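Local coordinates for propionate kinase (Francisella tularensis subsp. tularensis, PDB 3KHY), which probably catalyses the reversible, magnesium-dependent transfer of a phosphate group from ATP to acetate or propionate, at residues A[86-91]-A[111-116]; A[174-179]-A[370-375]; A[195-200]-A[315-320]. All coordinates share one frame; numbering follows the deposited sequence.

Contact 1: A[86-91]-A[111-116]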
ATOM      1  N   VAL A  86      19.097   0.628  17.588  1.00 17.71           N
ATOM      2  CA  VAL A  86      19.448  -0.060  16.363  1.00 18.42           C
ATOM      3  C   VAL A  86      18.218  -0.052  15.468  1.00 22.09           C
ATOM      4  O   VAL A  86      17.158  -0.526  15.865  1.00 20.08           O
ATOM      5  CB  VAL A  86      19.909  -1.503  16.638  1.00 21.40           C
ATOM      6  CG1 VAL A  86      20.112  -2.257  15.331  1.00 22.88           C
ATOM      7  CG2 VAL A  86      21.202  -1.489  17.456  1.00 25.64           C
ATOM      8  N   VAL A  87      18.351   0.492  14.263  1.00 20.57           N
ATOM      9  CA  VAL A  87      17.188   0.690  13.401  1.00 18.55           C
ATOM     10  C   VAL A  87      16.575  -0.609  12.878  1.00 17.17           C
ATOM     11  O   VAL A  87      15.356  -0.701  12.741  1.00 18.85           O
ATOM     12  CB  VAL A  87      17.492   1.681  12.240  1.00 25.40           C
ATOM     13  CG1 VAL A  87      17.935   3.037  12.805  1.00 26.85           C
ATOM     14  CG2 VAL A  87      18.566   1.126  11.321  1.00 24.87           C
ATOM     15  N   HIS A  88      17.386  -1.629  12.603  1.00 14.32           N
ATOM     16  CA  HIS A  88      16.824  -2.847  12.018  1.00 19.00           C
ATOM     17  C   HIS A  88      17.402  -4.144  12.583  1.00 19.99           C
ATOM     18  O   HIS A  88      18.597  -4.399  12.453  1.00 22.95           O
ATOM     19  CB  HIS A  88      16.970  -2.825  10.495  1.00 20.78           C
ATOM     20  CG  HIS A  88      15.855  -3.510   9.770  1.00 16.44           C
ATOM     21  ND1 HIS A  88      15.517  -4.823   9.998  1.00 13.77           N
ATOM     22  CD2 HIS A  88      15.003  -3.061   8.816  1.00 18.50           C
ATOM     23  CE1 HIS A  88      14.510  -5.162   9.212  1.00 17.41           C
ATOM     24  NE2 HIS A  88      14.179  -4.110   8.483  1.00 16.94           N
ATOM     25  N   GLY A  89      16.541  -4.958  13.199  1.00 20.86           N
ATOM     26  CA  GLY A  89      16.940  -6.245  13.764  1.00 19.13           C
ATOM     27  C   GLY A  89      16.374  -7.468  13.053  1.00 23.35           C
ATOM     28  O   GLY A  89      16.437  -8.593  13.574  1.00 23.82           O
ATOM     29  N   GLY A  90      15.818  -7.258  11.862  1.00 21.22           N
ATOM     30  CA  GLY A  90      15.293  -8.350  11.053  1.00 18.44           C
ATOM     31  C   GLY A  90      14.359  -9.248  11.842  1.00 21.96           C
ATOM     32  O   GLY A  90      13.618  -8.782  12.710  1.00 20.76           O
ATOM     33  N   GLN A  91      14.403 -10.543  11.553  1.00 21.38           N
ATOM     34  CA  GLN A  91      13.598 -11.503  12.300  1.00 28.25           C
ATOM     35  C   GLN A  91      14.354 -12.086  13.486  1.00 29.41           C
ATOM     36  O   GLN A  91      13.811 -12.895  14.231  1.00 31.32           O
ATOM     37  CB  GLN A  91      13.096 -12.622  11.385  1.00 35.95           C
ATOM     38  CG  GLN A  91      12.019 -12.167  10.416  1.00 35.21           C
ATOM     39  CD  GLN A  91      11.331 -13.330   9.736  1.00 41.72           C
ATOM     40  OE1 GLN A  91      11.776 -13.800   8.686  1.00 46.14           O
ATOM     41  NE2 GLN A  91      10.242 -13.807  10.333  1.00 36.08           N
ATOM     42  N   ILE A 111      22.730  -6.123   8.359  1.00 27.14           N
ATOM     43  CA  ILE A 111      23.283  -5.020   7.584  1.00 30.40           C
ATOM     44  C   ILE A 111      22.534  -4.798   6.267  1.00 35.22           C
ATOM     45  O   ILE A 111      22.200  -3.663   5.928  1.00 32.06           O
ATOM     46  CB  ILE A 111      24.780  -5.238   7.276  1.00 39.09           C
ATOM     47  CG1 ILE A 111      25.599  -5.247   8.565  1.00 45.46           C
ATOM     48  CG2 ILE A 111      25.293  -4.155   6.349  1.00 33.36           C
ATOM     49  CD1 ILE A 111      25.675  -3.918   9.239  1.00 46.23           C
ATOM     50  N   ALA A 112      22.272  -5.877   5.527  1.00 29.23           N
ATOM     51  CA  ALA A 112      21.565  -5.762   4.251  1.00 28.84           C
ATOM     52  C   ALA A 112      20.186  -5.093   4.401  1.00 31.07           C
ATOM     53  O   ALA A 112      19.693  -4.449   3.472  1.00 26.42           O
ATOM     54  CB  ALA A 112      21.421  -7.124   3.598  1.00 34.44           C
ATOM     55  N   LEU A 113      19.568  -5.248   5.568  1.00 27.03           N
ATOM     56  CA  LEU A 113      18.263  -4.638   5.808  1.00 27.37           C
ATOM     57  C   LEU A 113      18.358  -3.129   6.097  1.00 32.33           C
ATOM     58  O   LEU A 113      17.397  -2.399   5.881  1.00 31.81           O
ATOM     59  CB  LEU A 113      17.502  -5.385   6.913  1.00 25.15           C
ATOM     60  CG  LEU A 113      17.177  -6.838   6.529  1.00 28.14           C
ATOM     61  CD1 LEU A 113      16.618  -7.656   7.703  1.00 28.74           C
ATOM     62  CD2 LEU A 113      16.223  -6.879   5.338  1.00 27.90           C
ATOM     63  N   ALA A 114      19.519  -2.677   6.569  1.00 30.56           N
ATOM     64  CA  ALA A 114      19.765  -1.255   6.842  1.00 31.37           C
ATOM     65  C   ALA A 114      21.232  -0.952   6.578  1.00 34.45           C
ATOM     66  O   ALA A 114      21.996  -0.717   7.507  1.00 30.31           O
ATOM     67  CB  ALA A 114      19.419  -0.920   8.282  1.00 25.83           C
ATOM     68  N   PRO A 115      21.630  -0.966   5.300  1.00 32.35           N
ATOM     69  CA  PRO A 115      23.048  -0.936   4.919  1.00 36.86           C
ATOM     70  C   PRO A 115      23.779   0.347   5.311  1.00 35.07           C
ATOM     71  O   PRO A 115      25.003   0.325   5.397  1.00 36.40           O
ATOM     72  CB  PRO A 115      22.999  -1.089   3.395  1.00 40.68           C
ATOM     73  CG  PRO A 115      21.639  -0.588   3.011  1.00 33.52           C
ATOM     74  CD  PRO A 115      20.740  -1.021   4.127  1.00 30.47           C
ATOM     75  N   LEU A 116      23.052   1.435   5.551  1.00 33.68           N
ATOM     76  CA  LEU A 116      23.695   2.703   5.905  1.00 41.45           C
ATOM     77  C   LEU A 116      23.698   2.994   7.407  1.00 43.06           C
ATOM     78  O   LEU A 116      24.342   3.941   7.852  1.00 53.35           O
ATOM     79  CB  LEU A 116      23.029   3.864   5.167  1.00 45.74           C
ATOM     80  CG  LEU A 116      22.950   3.745   3.647  1.00 58.64           C
ATOM     81  CD1 LEU A 116      22.103   4.871   3.072  1.00 61.14           C
ATOM     82  CD2 LEU A 116      24.343   3.731   3.027  1.00 63.27           C
TER

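Contact 2: A[174-179]-A[370-375]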
ATOM      1  N   HIS A 174       9.688   2.689  13.875  1.00 12.85           N
ATOM      2  CA  HIS A 174       9.176   3.465  15.008  1.00 14.41           C
ATOM      3  C   HIS A 174       8.726   2.547  16.147  1.00 15.04           C
ATOM      4  O   HIS A 174       7.920   2.944  16.989  1.00 16.13           O
ATOM      5  CB  HIS A 174       7.983   4.341  14.593  1.00 13.70           C
ATOM      6  CG  HIS A 174       8.364   5.563  13.817  1.00 13.42           C
ATOM      7  ND1 HIS A 174       7.500   6.176  12.933  1.00 18.62           N
ATOM      8  CD2 HIS A 174       9.503   6.297  13.803  1.00 20.23           C
ATOM      9  CE1 HIS A 174       8.094   7.230  12.401  1.00 25.14           C
ATOM     10  NE2 HIS A 174       9.310   7.327  12.911  1.00 26.01           N
ATOM     11  N   GLY A 175       9.234   1.321  16.168  1.00 16.95           N
ATOM     12  CA  GLY A 175       8.773   0.330  17.132  1.00 14.66           C
ATOM     13  C   GLY A 175       8.909   0.766  18.581  1.00 19.41           C
ATOM     14  O   GLY A 175       8.038   0.494  19.402  1.00 18.93           O
ATOM     15  N   THR A 176       9.998   1.456  18.900  1.00 14.97           N
ATOM     16  CA  THR A 176      10.239   1.888  20.272  1.00 15.48           C
ATOM     17  C   THR A 176       9.238   2.973  20.690  1.00 18.81           C
ATOM     18  O   THR A 176       8.821   3.025  21.839  1.00 18.40           O
ATOM     19  CB  THR A 176      11.702   2.345  20.446  1.00 21.65           C
ATOM     20  OG1 THR A 176      12.566   1.223  20.192  1.00 21.74           O
ATOM     21  CG2 THR A 176      11.950   2.857  21.853  1.00 25.56           C
ATOM     22  N   SER A 177       8.822   3.818  19.747  1.00 17.67           N
ATOM     23  CA  SER A 177       7.824   4.838  20.055  1.00 15.23           C
ATOM     24  C   SER A 177       6.425   4.211  20.183  1.00 15.51           C
ATOM     25  O   SER A 177       5.685   4.521  21.111  1.00 17.17           O
ATOM     26  CB  SER A 177       7.849   5.944  19.000  1.00 13.54           C
ATOM     27  OG  SER A 177       6.771   6.855  19.182  1.00 14.43           O
ATOM     28  N   HIS A 178       6.063   3.325  19.254  1.00 11.08           N
ATOM     29  CA  HIS A 178       4.780   2.633  19.348  1.00 13.52           C
ATOM     30  C   HIS A 178       4.641   1.822  20.635  1.00 16.51           C
ATOM     31  O   HIS A 178       3.583   1.798  21.253  1.00 13.00           O
ATOM     32  CB  HIS A 178       4.536   1.755  18.115  1.00 12.86           C
ATOM     33  CG  HIS A 178       4.285   2.553  16.874  1.00 11.93           C
ATOM     34  ND1 HIS A 178       3.192   3.378  16.740  1.00 10.28           N
ATOM     35  CD2 HIS A 178       4.994   2.675  15.728  1.00 14.28           C
ATOM     36  CE1 HIS A 178       3.235   3.977  15.562  1.00 12.92           C
ATOM     37  NE2 HIS A 178       4.319   3.569  14.928  1.00 14.43           N
ATOM     38  N   LYS A 179       5.725   1.190  21.056  1.00 10.39           N
ATOM     39  CA  LYS A 179       5.715   0.451  22.315  1.00 14.11           C
ATOM     40  C   LYS A 179       5.555   1.363  23.535  1.00 17.16           C
ATOM     41  O   LYS A 179       4.695   1.145  24.385  1.00 19.00           O
ATOM     42  CB  LYS A 179       6.999  -0.369  22.447  1.00 16.14           C
ATOM     43  CG  LYS A 179       6.997  -1.335  23.634  1.00 20.57           C
ATOM     44  CD  LYS A 179       8.178  -2.291  23.560  1.00 24.35           C
ATOM     45  CE  LYS A 179       8.052  -3.415  24.586  1.00 32.65           C
ATOM     46  NZ  LYS A 179       8.790  -3.052  25.815  1.00 44.69           N
ATOM     47  N   THR A 370       5.607  11.030  22.985  1.00 13.92           N
ATOM     48  CA  THR A 370       6.484   9.867  22.940  1.00 18.87           C
ATOM     49  C   THR A 370       7.827  10.217  23.592  1.00 23.92           C
ATOM     50  O   THR A 370       8.175  11.389  23.734  1.00 18.03           O
ATOM     51  CB  THR A 370       6.662   9.313  21.509  1.00 15.86           C
ATOM     52  OG1 THR A 370       7.336   8.050  21.566  1.00 17.34           O
ATOM     53  CG2 THR A 370       7.466  10.256  20.636  1.00 16.27           C
ATOM     54  N   ASN A 371       8.569   9.201  24.017  1.00 18.69           N
ATOM     55  CA  ASN A 371       9.863   9.438  24.652  1.00 19.93           C
ATOM     56  C   ASN A 371      10.716   8.203  24.404  1.00 16.91           C
ATOM     57  O   ASN A 371      10.847   7.335  25.263  1.00 17.67           O
ATOM     58  CB  ASN A 371       9.704   9.704  26.158  1.00 18.00           C
ATOM     59  CG  ASN A 371      10.987  10.238  26.804  1.00 25.66           C
ATOM     60  OD1 ASN A 371      12.088  10.076  26.265  1.00 21.73           O
ATOM     61  ND2 ASN A 371      10.847  10.877  27.955  1.00 26.17           N
ATOM     62  N   GLU A 372      11.248   8.106  23.195  1.00 13.09           N
ATOM     63  CA  GLU A 372      11.950   6.900  22.781  1.00 17.43           C
ATOM     64  C   GLU A 372      13.236   6.722  23.581  1.00 17.66           C
ATOM     65  O   GLU A 372      13.654   5.607  23.837  1.00 18.10           O
ATOM     66  CB  GLU A 372      12.263   6.966  21.285  1.00 19.77           C
ATOM     67  CG  GLU A 372      11.020   6.929  20.399  1.00 26.06           C
ATOM     68  CD  GLU A 372      11.133   7.840  19.188  1.00 41.72           C
ATOM     69  OE1 GLU A 372      10.878   9.062  19.326  1.00 42.93           O
ATOM     70  OE2 GLU A 372      11.473   7.332  18.099  1.00 44.64           O
ATOM     71  N   GLU A 373      13.867   7.827  23.970  1.00 16.21           N
ATOM     72  CA  GLU A 373      15.116   7.741  24.724  1.00 19.95           C
ATOM     73  C   GLU A 373      14.845   7.141  26.099  1.00 17.13           C
ATOM     74  O   GLU A 373      15.601   6.303  26.572  1.00 19.23           O
ATOM     75  CB  GLU A 373      15.785   9.123  24.855  1.00 22.90           C
ATOM     76  CG  GLU A 373      16.053   9.836  23.529  1.00 36.89           C
ATOM     77  CD  GLU A 373      14.780  10.424  22.895  1.00 46.86           C
ATOM     78  OE1 GLU A 373      13.744  10.555  23.587  1.00 38.23           O
ATOM     79  OE2 GLU A 373      14.816  10.757  21.690  1.00 55.62           O
ATOM     80  N   LEU A 374      13.757   7.562  26.735  1.00 22.26           N
ATOM     81  CA  LEU A 374      13.349   6.959  28.007  1.00 20.91           C
ATOM     82  C   LEU A 374      13.036   5.473  27.848  1.00 18.05           C
ATOM     83  O   LEU A 374      13.386   4.659  28.700  1.00 23.24           O
ATOM     84  CB  LEU A 374      12.142   7.698  28.603  1.00 22.39           C
ATOM     85  CG  LEU A 374      11.561   7.156  29.914  1.00 26.50           C
ATOM     86  CD1 LEU A 374      12.628   7.082  30.999  1.00 25.84           C
ATOM     87  CD2 LEU A 374      10.390   8.025  30.382  1.00 25.58           C
HETATM   88  N   MSE A 375      12.371   5.117  26.751  1.00 16.14           N
HETATM   89  CA  MSE A 375      12.022   3.728  26.512  1.00 20.60           C
HETATM   90  C   MSE A 375      13.286   2.883  26.374  1.00 19.77           C
HETATM   91  O   MSE A 375      13.362   1.776  26.892  1.00 24.86           O
HETATM   92  CB  MSE A 375      11.172   3.603  25.247  1.00 19.43           C
HETATM   93  CG  MSE A 375      10.669   2.195  24.985  1.00 24.66           C
HETATM   94 SE   MSE A 375       9.371   1.587  26.335  1.00 41.42          SE
HETATM   95  CE  MSE A 375       9.273  -0.271  25.822  1.00 90.27           C
TER

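Contact 3: A[195-200]-A[315-320]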
ATOM      1  N   ASN A 195      -5.777  -1.373  23.691  1.00 19.11           N
ATOM      2  CA  ASN A 195      -6.266  -1.715  22.365  1.00 19.10           C
ATOM      3  C   ASN A 195      -6.390  -0.405  21.616  1.00 18.73           C
ATOM      4  O   ASN A 195      -7.429   0.265  21.663  1.00 15.29           O
ATOM      5  CB  ASN A 195      -7.613  -2.424  22.443  1.00 17.41           C
ATOM      6  CG  ASN A 195      -7.515  -3.770  23.134  1.00 22.17           C
ATOM      7  OD1 ASN A 195      -6.789  -4.658  22.693  1.00 20.30           O
ATOM      8  ND2 ASN A 195      -8.237  -3.917  24.232  1.00 29.81           N
ATOM      9  N   VAL A 196      -5.310  -0.024  20.953  1.00 16.10           N
ATOM     10  CA  VAL A 196      -5.220   1.325  20.419  1.00 14.98           C
ATOM     11  C   VAL A 196      -4.615   1.336  19.032  1.00 13.64           C
ATOM     12  O   VAL A 196      -3.907   0.408  18.627  1.00 16.48           O
ATOM     13  CB  VAL A 196      -4.400   2.262  21.337  1.00 15.51           C
ATOM     14  CG1 VAL A 196      -5.146   2.535  22.646  1.00 18.70           C
ATOM     15  CG2 VAL A 196      -2.991   1.701  21.609  1.00 14.52           C
ATOM     16  N   ILE A 197      -4.934   2.385  18.296  1.00  9.93           N
ATOM     17  CA  ILE A 197      -4.252   2.685  17.049  1.00 11.84           C
ATOM     18  C   ILE A 197      -3.376   3.885  17.350  1.00 14.70           C
ATOM     19  O   ILE A 197      -3.863   4.895  17.847  1.00 14.54           O
ATOM     20  CB  ILE A 197      -5.254   3.034  15.952  1.00 12.43           C
ATOM     21  CG1 ILE A 197      -6.108   1.805  15.632  1.00 12.66           C
ATOM     22  CG2 ILE A 197      -4.524   3.557  14.698  1.00 11.38           C
ATOM     23  CD1 ILE A 197      -7.356   2.113  14.793  1.00 15.13           C
ATOM     24  N   VAL A 198      -2.078   3.753  17.091  1.00 13.21           N
ATOM     25  CA  VAL A 198      -1.125   4.812  17.396  1.00 13.51           C
ATOM     26  C   VAL A 198      -0.594   5.412  16.097  1.00 17.09           C
ATOM     27  O   VAL A 198      -0.024   4.709  15.257  1.00 13.93           O
ATOM     28  CB  VAL A 198       0.058   4.294  18.253  1.00 17.42           C
ATOM     29  CG1 VAL A 198       1.072   5.423  18.529  1.00 14.28           C
ATOM     30  CG2 VAL A 198      -0.450   3.687  19.583  1.00 18.65           C
ATOM     31  N   ALA A 199      -0.821   6.711  15.929  1.00 11.80           N
ATOM     32  CA  ALA A 199      -0.299   7.442  14.785  1.00 13.88           C
ATOM     33  C   ALA A 199       0.890   8.278  15.240  1.00 11.57           C
ATOM     34  O   ALA A 199       0.730   9.286  15.905  1.00 11.72           O
ATOM     35  CB  ALA A 199      -1.371   8.330  14.183  1.00 10.85           C
ATOM     36  N   HIS A 200       2.089   7.817  14.913  1.00  9.66           N
ATOM     37  CA  HIS A 200       3.312   8.547  15.212  1.00 11.05           C
ATOM     38  C   HIS A 200       3.602   9.431  14.011  1.00 15.84           C
ATOM     39  O   HIS A 200       4.039   8.935  12.973  1.00 14.18           O
ATOM     40  CB  HIS A 200       4.469   7.562  15.413  1.00 13.08           C
ATOM     41  CG  HIS A 200       5.783   8.227  15.690  1.00 18.25           C
ATOM     42  ND1 HIS A 200       6.428   8.123  16.903  1.00 17.90           N
ATOM     43  CD2 HIS A 200       6.560   9.026  14.920  1.00 19.63           C
ATOM     44  CE1 HIS A 200       7.553   8.814  16.864  1.00 21.20           C
ATOM     45  NE2 HIS A 200       7.657   9.374  15.671  1.00 23.49           N
ATOM     46  N   ASP A 315     -10.036   1.192  22.112  1.00 14.57           N
ATOM     47  CA  ASP A 315      -9.888   2.018  23.317  1.00 19.78           C
ATOM     48  C   ASP A 315      -9.649   3.476  22.952  1.00 21.54           C
ATOM     49  O   ASP A 315     -10.274   4.378  23.517  1.00 20.76           O
ATOM     50  CB  ASP A 315      -8.730   1.540  24.198  1.00 19.88           C
ATOM     51  CG  ASP A 315      -9.008   0.206  24.870  1.00 24.32           C
ATOM     52  OD1 ASP A 315     -10.197  -0.137  25.072  1.00 26.06           O
ATOM     53  OD2 ASP A 315      -8.024  -0.491  25.196  1.00 24.59           O
ATOM     54  N   ALA A 316      -8.723   3.702  22.022  1.00 17.67           N
ATOM     55  CA  ALA A 316      -8.414   5.059  21.563  1.00 11.76           C
ATOM     56  C   ALA A 316      -7.639   5.066  20.260  1.00 11.63           C
ATOM     57  O   ALA A 316      -6.924   4.107  19.940  1.00 14.22           O
ATOM     58  CB  ALA A 316      -7.616   5.802  22.618  1.00 12.33           C
ATOM     59  N   LEU A 317      -7.783   6.156  19.521  1.00 14.96           N
ATOM     60  CA  LEU A 317      -6.826   6.523  18.482  1.00 17.53           C
ATOM     61  C   LEU A 317      -5.851   7.471  19.172  1.00 16.59           C
ATOM     62  O   LEU A 317      -6.290   8.412  19.842  1.00 15.87           O
ATOM     63  CB  LEU A 317      -7.536   7.242  17.343  1.00 14.40           C
ATOM     64  CG  LEU A 317      -6.639   7.935  16.310  1.00 16.47           C
ATOM     65  CD1 LEU A 317      -5.706   6.921  15.625  1.00 14.89           C
ATOM     66  CD2 LEU A 317      -7.500   8.659  15.282  1.00 17.16           C
ATOM     67  N   VAL A 318      -4.542   7.223  19.043  1.00 11.88           N
ATOM     68  CA  VAL A 318      -3.539   8.040  19.757  1.00 13.53           C
ATOM     69  C   VAL A 318      -2.585   8.743  18.792  1.00 12.96           C
ATOM     70  O   VAL A 318      -1.966   8.079  17.957  1.00 13.31           O
ATOM     71  CB  VAL A 318      -2.696   7.181  20.717  1.00 16.04           C
ATOM     72  CG1 VAL A 318      -1.746   8.066  21.522  1.00 14.25           C
ATOM     73  CG2 VAL A 318      -3.604   6.365  21.648  1.00 18.65           C
ATOM     74  N   PHE A 319      -2.484  10.077  18.893  1.00  9.97           N
ATOM     75  CA  PHE A 319      -1.524  10.850  18.108  1.00 14.07           C
ATOM     76  C   PHE A 319      -0.257  11.052  18.928  1.00 14.22           C
ATOM     77  O   PHE A 319      -0.321  11.336  20.127  1.00 14.11           O
ATOM     78  CB  PHE A 319      -2.077  12.248  17.765  1.00 10.50           C
ATOM     79  CG  PHE A 319      -3.211  12.243  16.774  1.00 12.94           C
ATOM     80  CD1 PHE A 319      -2.958  12.086  15.417  1.00 10.34           C
ATOM     81  CD2 PHE A 319      -4.527  12.442  17.197  1.00 10.95           C
ATOM     82  CE1 PHE A 319      -3.991  12.103  14.494  1.00 13.31           C
ATOM     83  CE2 PHE A 319      -5.573  12.457  16.273  1.00 14.88           C
ATOM     84  CZ  PHE A 319      -5.302  12.291  14.915  1.00 13.19           C
ATOM     85  N   THR A 320       0.893  10.933  18.282  1.00 14.38           N
ATOM     86  CA  THR A 320       2.157  11.166  18.955  1.00 10.79           C
ATOM     87  C   THR A 320       3.186  11.615  17.913  1.00 13.52           C
ATOM     88  O   THR A 320       2.859  11.727  16.732  1.00 13.71           O
ATOM     89  CB  THR A 320       2.633   9.908  19.720  1.00 16.07           C
ATOM     90  OG1 THR A 320       3.709  10.261  20.600  1.00 15.37           O
ATOM     91  CG2 THR A 320       3.093   8.805  18.742  1.00 15.77           C
TER
HETATM   92  O   HOH W   1     -11.024  -2.466  24.289  1.00 32.57           O

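Contact 1: A[86-91]-A[111-116]
His88 and Ala114 mark the closest backbone approach, with their CA atoms 6.2 Å apart. His88 lies in the loop that follows strand 79-86, and Ala114 where a short 3-10 segment at 111-113 runs out into loop. A backbone bond from Ala114 N to Ile111 O closes that turn. A loop thus packs on a short 3-10 segment, in an enzyme of the acetokinase family, which belongs to the actin-like ATPase superfamily.

The contact itself is apolar. The CB of Leu113 sits over one face of the His88 ring, 3.6 Å from its centroid and only 5° off the ring normal. This is a CH-pi contact. Leu113 CG is anti to the carbonyl carbon (chi1 -63°), and CD1 reaches on past the CE1 corner of the ring to Gly90 CA at 3.7 Å. Ala114 CB packs against both His88 CB and Val87 CG2, 3.8 Å from each.

Both ring nitrogens of His88 are bonded. NE2 bonds to the carbonyl of Leu222, and ND1 accepts from Gly90 N. Tyr171 packs edge-to-face with the ring. The loop lies next to the predicted active site: Val87 touches Asp142, the predicted proton donor/acceptor. On the turn side, Leu113 also packs on Tyr244 of the second subunit. Gly90 N is 3.1 Å from His88 ND1 and lies in the ring plane to within 8°.

Contact 2: A[174-179]-A[370-375]
Ser177 and Thr370 join the first turn of helix 175-188 to the residues that lead into helix 372-382. Their hydroxyls, Ser177 OG and Thr370 OG1, are hydrogen-bonded at 2.7 Å. Each oxygen points away from its own backbone N (chi1 172° for Ser177, -170° for Thr370), which turns the two hydroxyls to each other. Ser177 OG has a second partner in His200 ND1.

Beside this bond, Ser177 CB lies against the aliphatic part of Glu372, 3.6 Å from CG. The Glu372 chain then bends at chi2 (142°), and its carboxylate forms a salt bridge with Arg85, a predicted substrate-binding residue. Next to this pair, Thr176 and the selenomethionine Met375 cross at a slant. Thr176 CG2 and Met375 CG are each anti to their own backbone N, and the Met375 chain bends at chi2. The two carbons lie 3.4 Å apart, which is tight. The ammonium group of Lys179 pairs with Glu379.

Both helices begin here. His174 and Asn371 occupy the N-cap positions, and Asn371 OD1 accepts from Leu374 N at 3.1 Å. That donor lies well above the carbonyl plane of the Asn371 side chain.

The contact places two predicted functional residues near each other, without touching. His174 is a predicted transition-state stabiliser, and Glu372 a predicted magnesium ligand; His174 NE2 and Glu372 OE2 are 5.6 Å apart. The chemistry implies a linked polar arrangement at the cleft: the Ser177 hydroxyl couples Thr370 to His200, while the salt bridge to Arg85 would help orient the Glu372 carboxylate.

Contact 3: A[195-200]-A[315-320]
Val198 and Thr320 meet at a slant on one face of a parallel strand pair, with Val198 CG1 3.9 Å from Thr320 CG2. Thr320 CG2 also lies 3.8 Å from His200 CB and meets its ring obliquely. Val196 and Val318 continue this face, which helix 175-188 covers through His178 and Val181. On the other face Leu317 CD1 leans back to Ile197 CG2 at 3.7 Å. Its CG points away from the backbone N (chi1 168°), which carries the branch toward the neighbouring strand. Phe319 turns toward helix 328-337.

Strands 196-200 and 316-320 run 18° apart in the central sheet of the C-terminal half. Two ladder bonds are short, at 2.7 Å: Val318 N to Ile197 O and Ala199 N to Val318 O. At the start Asp315 OD2 takes Asn195 N at 2.8 Å, from above the carboxylate plane. A water links Asp315 OD1 to Asn195 ND2, and Asn195 OD1 accepts from Asp212 N.

The chemistry implies a pair held by backbone hydrogen bonds, with mostly apolar faces and a carboxylate and water bridge at its start. Its far end carries His200, a predicted ATP-binding residue bonded to Ser177, and Thr320 OG1, which bonds to the Ile368 carbonyl.

In the fold
Contacts 2 and 3 share a border, while contact 1 stands apart. Contact 3 is nested in the chain loop that contact 2 closes, and the two touch at the histidines and hydroxyls where helix 175-188 meets the strand end. Helix 175-188 serves both: its start forms contact 2, and it covers one face of the strands of contact 3. Contact 1 lies across the chain's centre from contact 3, and its nearest atoms are about 7 Å from those of contact 2. Contacts 1 and 3 are buried, and contact 2 is only partly so. Apolar packing carries contact 1, backbone bonding carries contact 3, and contact 2 mixes hydroxyl, charged and apolar groups near the predicted catalytic cleft.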